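Local atomic coordinates of methyl transferase from Methanosarcina acetivorans (Methanosarcina acetivorans, PDB entry 6MRO), a protein that binds S-adenosyl-L-homocysteine and calcium ions, and probably acts as an S-adenosylmethionine-dependent methyltransferase. Residues K8-W13 with D177-P182. The protein carries 1 engineered substitution. Residues are numbered along the deposited sequence; the frame is centred on the assembly and turned at random.
Sequences KGTPPW and DSLLNP. With SAH (S-adenosyl-L-homocysteine), chain B.
P12 and L179 join two surface loops through one backbone hydrogen bond, L179 N to P12 O at 2.8 Å, and show how a single such bond can be flanked by apolar side chains. The CB of L179 points toward 8-13; with CG anti to the carbonyl carbon (chi1 -67°) and CD1 anti to CA (chi2 -178°), CD1 meets T10 CG2 at a tight 3.5 Å, the two side chains crossing at about a right angle. L180 instead runs alongside the P12 ring, its CD1 3.7 Å from P12 CG. Within its own loop, S178 turns OG anti to the backbone N (chi1 171°) and accepts the L180 N-H at 3.0 Å, closing an ST turn. W13 faces the ligand: SAH SD sits over one face of the indole toward its rim, 3.2 Å from W13 NE1, while P11 CB rests against the opposite face, also near the rim. Replacing W13 by an alanine is likely to leave the SAH sulfur without its aromatic neighbour and the Y7 hydroxyl without its indole partner. The loop contact thus lies beside the SAH pocket that W13 enters, where 177-182 links the last two strands, 167-177 and 184-193, of a class I (Rossmann-like) methyltransferase fold.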
loop_
_atom_site.group_PDB
_atom_site.type_symbol
_atom_site.label_atom_id
_atom_site.label_comp_id
_atom_site.label_asym_id
_atom_site.label_seq_id
_atom_site.Cartn_x
_atom_site.Cartn_y
_atom_site.Cartn_z
ATOM N N LYS A 8 13.384 12.135 -7.099
ATOM C CA LYS A 8 14.700 12.681 -7.442
ATOM C C LYS A 8 15.593 12.637 -6.198
ATOM O O LYS A 8 15.995 13.651 -5.624
ATOM C CB LYS A 8 14.554 14.092 -7.989
ATOM C CG LYS A 8 13.903 14.147 -9.356
ATOM C CD LYS A 8 13.675 15.580 -9.806
ATOM C CE LYS A 8 13.117 15.595 -11.222
ATOM N NZ LYS A 8 13.059 16.965 -11.788
ATOM N N GLY A 9 15.909 11.416 -5.781
ATOM C CA GLY A 9 16.566 11.193 -4.510
ATOM C C GLY A 9 15.866 10.074 -3.765
ATOM O O GLY A 9 15.246 9.213 -4.390
ATOM N N THR A 10 15.937 10.087 -2.435
ATOM C CA THR A 10 15.444 8.990 -1.607
ATOM C C THR A 10 14.513 9.569 -0.550
ATOM O O THR A 10 14.981 10.052 0.496
ATOM C CB THR A 10 16.599 8.242 -0.952
ATOM O OG1 THR A 10 17.544 7.842 -1.953
ATOM C CG2 THR A 10 16.095 7.019 -0.219
ATOM N N PRO A 11 13.204 9.527 -0.777
ATOM C CA PRO A 11 12.251 10.123 0.169
ATOM C C PRO A 11 12.150 9.290 1.434
ATOM O O PRO A 11 12.596 8.134 1.460
ATOM C CB PRO A 11 10.927 10.104 -0.615
ATOM C CG PRO A 11 11.080 8.912 -1.525
ATOM C CD PRO A 11 12.531 8.931 -1.943
ATOM N N PRO A 12 11.556 9.836 2.497
ATOM C CA PRO A 12 11.676 9.195 3.821
ATOM C C PRO A 12 11.087 7.802 3.925
ATOM O O PRO A 12 11.559 7.018 4.761
ATOM C CB PRO A 12 10.934 10.183 4.733
ATOM C CG PRO A 12 11.237 11.492 4.112
ATOM C CD PRO A 12 11.074 11.222 2.629
ATOM N N TRP A 13 10.075 7.462 3.117
ATOM C CA TRP A 13 9.493 6.120 3.152
ATOM C C TRP A 13 10.298 5.108 2.343
ATOM O O TRP A 13 9.996 3.903 2.396
ATOM C CB TRP A 13 8.050 6.153 2.616
ATOM C CG TRP A 13 8.006 6.669 1.202
ATOM C CD1 TRP A 13 8.196 5.946 0.052
ATOM C CD2 TRP A 13 7.788 8.024 0.795
ATOM N NE1 TRP A 13 8.118 6.779 -1.045
ATOM C CE2 TRP A 13 7.861 8.056 -0.617
ATOM C CE3 TRP A 13 7.531 9.218 1.487
ATOM C CZ2 TRP A 13 7.685 9.231 -1.349
ATOM C CZ3 TRP A 13 7.361 10.389 0.751
ATOM C CH2 TRP A 13 7.430 10.381 -0.649
ATOM N N ASP A 177 8.677 1.651 9.349
ATOM C CA ASP A 177 10.095 1.971 9.240
ATOM C C ASP A 177 10.264 3.187 8.348
ATOM O O ASP A 177 9.605 3.314 7.311
ATOM C CB ASP A 177 10.901 0.797 8.676
ATOM C CG ASP A 177 11.242 -0.240 9.723
ATOM O OD1 ASP A 177 10.924 -0.016 10.916
ATOM O OD2 ASP A 177 11.824 -1.283 9.352
ATOM N N SER A 178 11.160 4.080 8.747
ATOM C CA SER A 178 11.338 5.336 8.041
ATOM C C SER A 178 12.815 5.686 7.984
ATOM O O SER A 178 13.621 5.273 8.831
ATOM C CB SER A 178 10.547 6.465 8.719
ATOM O OG SER A 178 10.845 7.749 8.180
ATOM N N LEU A 179 13.162 6.494 6.988
ATOM C CA LEU A 179 14.520 7.010 6.927
ATOM C C LEU A 179 14.737 8.213 7.831
ATOM O O LEU A 179 15.891 8.596 8.041
ATOM C CB LEU A 179 14.877 7.376 5.490
ATOM C CG LEU A 179 14.979 6.180 4.548
ATOM C CD1 LEU A 179 15.379 6.660 3.170
ATOM C CD2 LEU A 179 16.019 5.195 5.101
ATOM N N LEU A 180 13.680 8.820 8.359
ATOM C CA LEU A 180 13.846 9.982 9.218
ATOM C C LEU A 180 14.127 9.545 10.656
ATOM O O LEU A 180 13.834 8.415 11.053
ATOM C CB LEU A 180 12.617 10.883 9.134
ATOM C CG LEU A 180 12.479 11.560 7.761
ATOM C CD1 LEU A 180 11.198 12.374 7.671
ATOM C CD2 LEU A 180 13.687 12.443 7.439
ATOM N N ASN A 181 14.684 10.473 11.439
ATOM C CA ASN A 181 15.414 10.120 12.659
ATOM C C ASN A 181 14.652 9.199 13.603
ATOM O O ASN A 181 15.227 8.183 14.027
ATOM C CB ASN A 181 15.862 11.384 13.404
ATOM C CG ASN A 181 16.845 11.070 14.511
ATOM O OD1 ASN A 181 17.342 9.945 14.605
ATOM N ND2 ASN A 181 17.128 12.054 15.362
ATOM N N PRO A 182 13.394 9.467 13.982
ATOM C CA PRO A 182 12.628 8.392 14.614
ATOM C C PRO A 182 12.313 7.360 13.545
ATOM O O PRO A 182 11.193 7.310 13.025
ATOM C CB PRO A 182 11.373 9.094 15.157
ATOM C CG PRO A 182 11.551 10.561 14.863
ATOM C CD PRO A 182 12.562 10.662 13.765
HETATM N N SAH B . 4.559 1.882 -1.138
HETATM C CA SAH B . 5.887 2.496 -1.324
HETATM C CB SAH B . 5.752 3.986 -1.609
HETATM C CG SAH B . 4.894 4.731 -0.587
HETATM S SD SAH B . 4.890 6.525 -0.814
HETATM C C SAH B . 6.784 2.287 -0.114
HETATM O O SAH B . 6.334 1.789 0.929
HETATM O OXT SAH B . 7.975 2.631 -0.167
HETATM C "C5'" SAH B . 3.309 6.639 -1.709
HETATM C "C4'" SAH B . 3.429 6.261 -3.186
HETATM O "O4'" SAH B . 2.153 6.391 -3.800
HETATM C "C3'" SAH B . 4.409 7.107 -3.998
HETATM O "O3'" SAH B . 5.322 6.223 -4.629
HETATM C "C2'" SAH B . 3.516 7.853 -4.981
HETATM O "O2'" SAH B . 4.106 8.111 -6.246
HETATM C "C1'" SAH B . 2.321 6.921 -5.099
HETATM N N9 SAH B . 1.055 7.554 -5.486
HETATM C C8 SAH B . 0.481 8.699 -4.979
HETATM N N7 SAH B . -0.705 8.881 -5.585
HETATM C C5 SAH B . -0.903 7.859 -6.453
HETATM C C6 SAH B . -1.935 7.548 -7.334
HETATM N N6 SAH B . -3.001 8.332 -7.434
HETATM N N1 SAH B . -1.839 6.418 -8.103
HETATM C C2 SAH B . -0.736 5.591 -8.005
HETATM N N3 SAH B . 0.296 5.902 -7.147
HETATM C C4 SAH B . 0.193 7.014 -6.379
#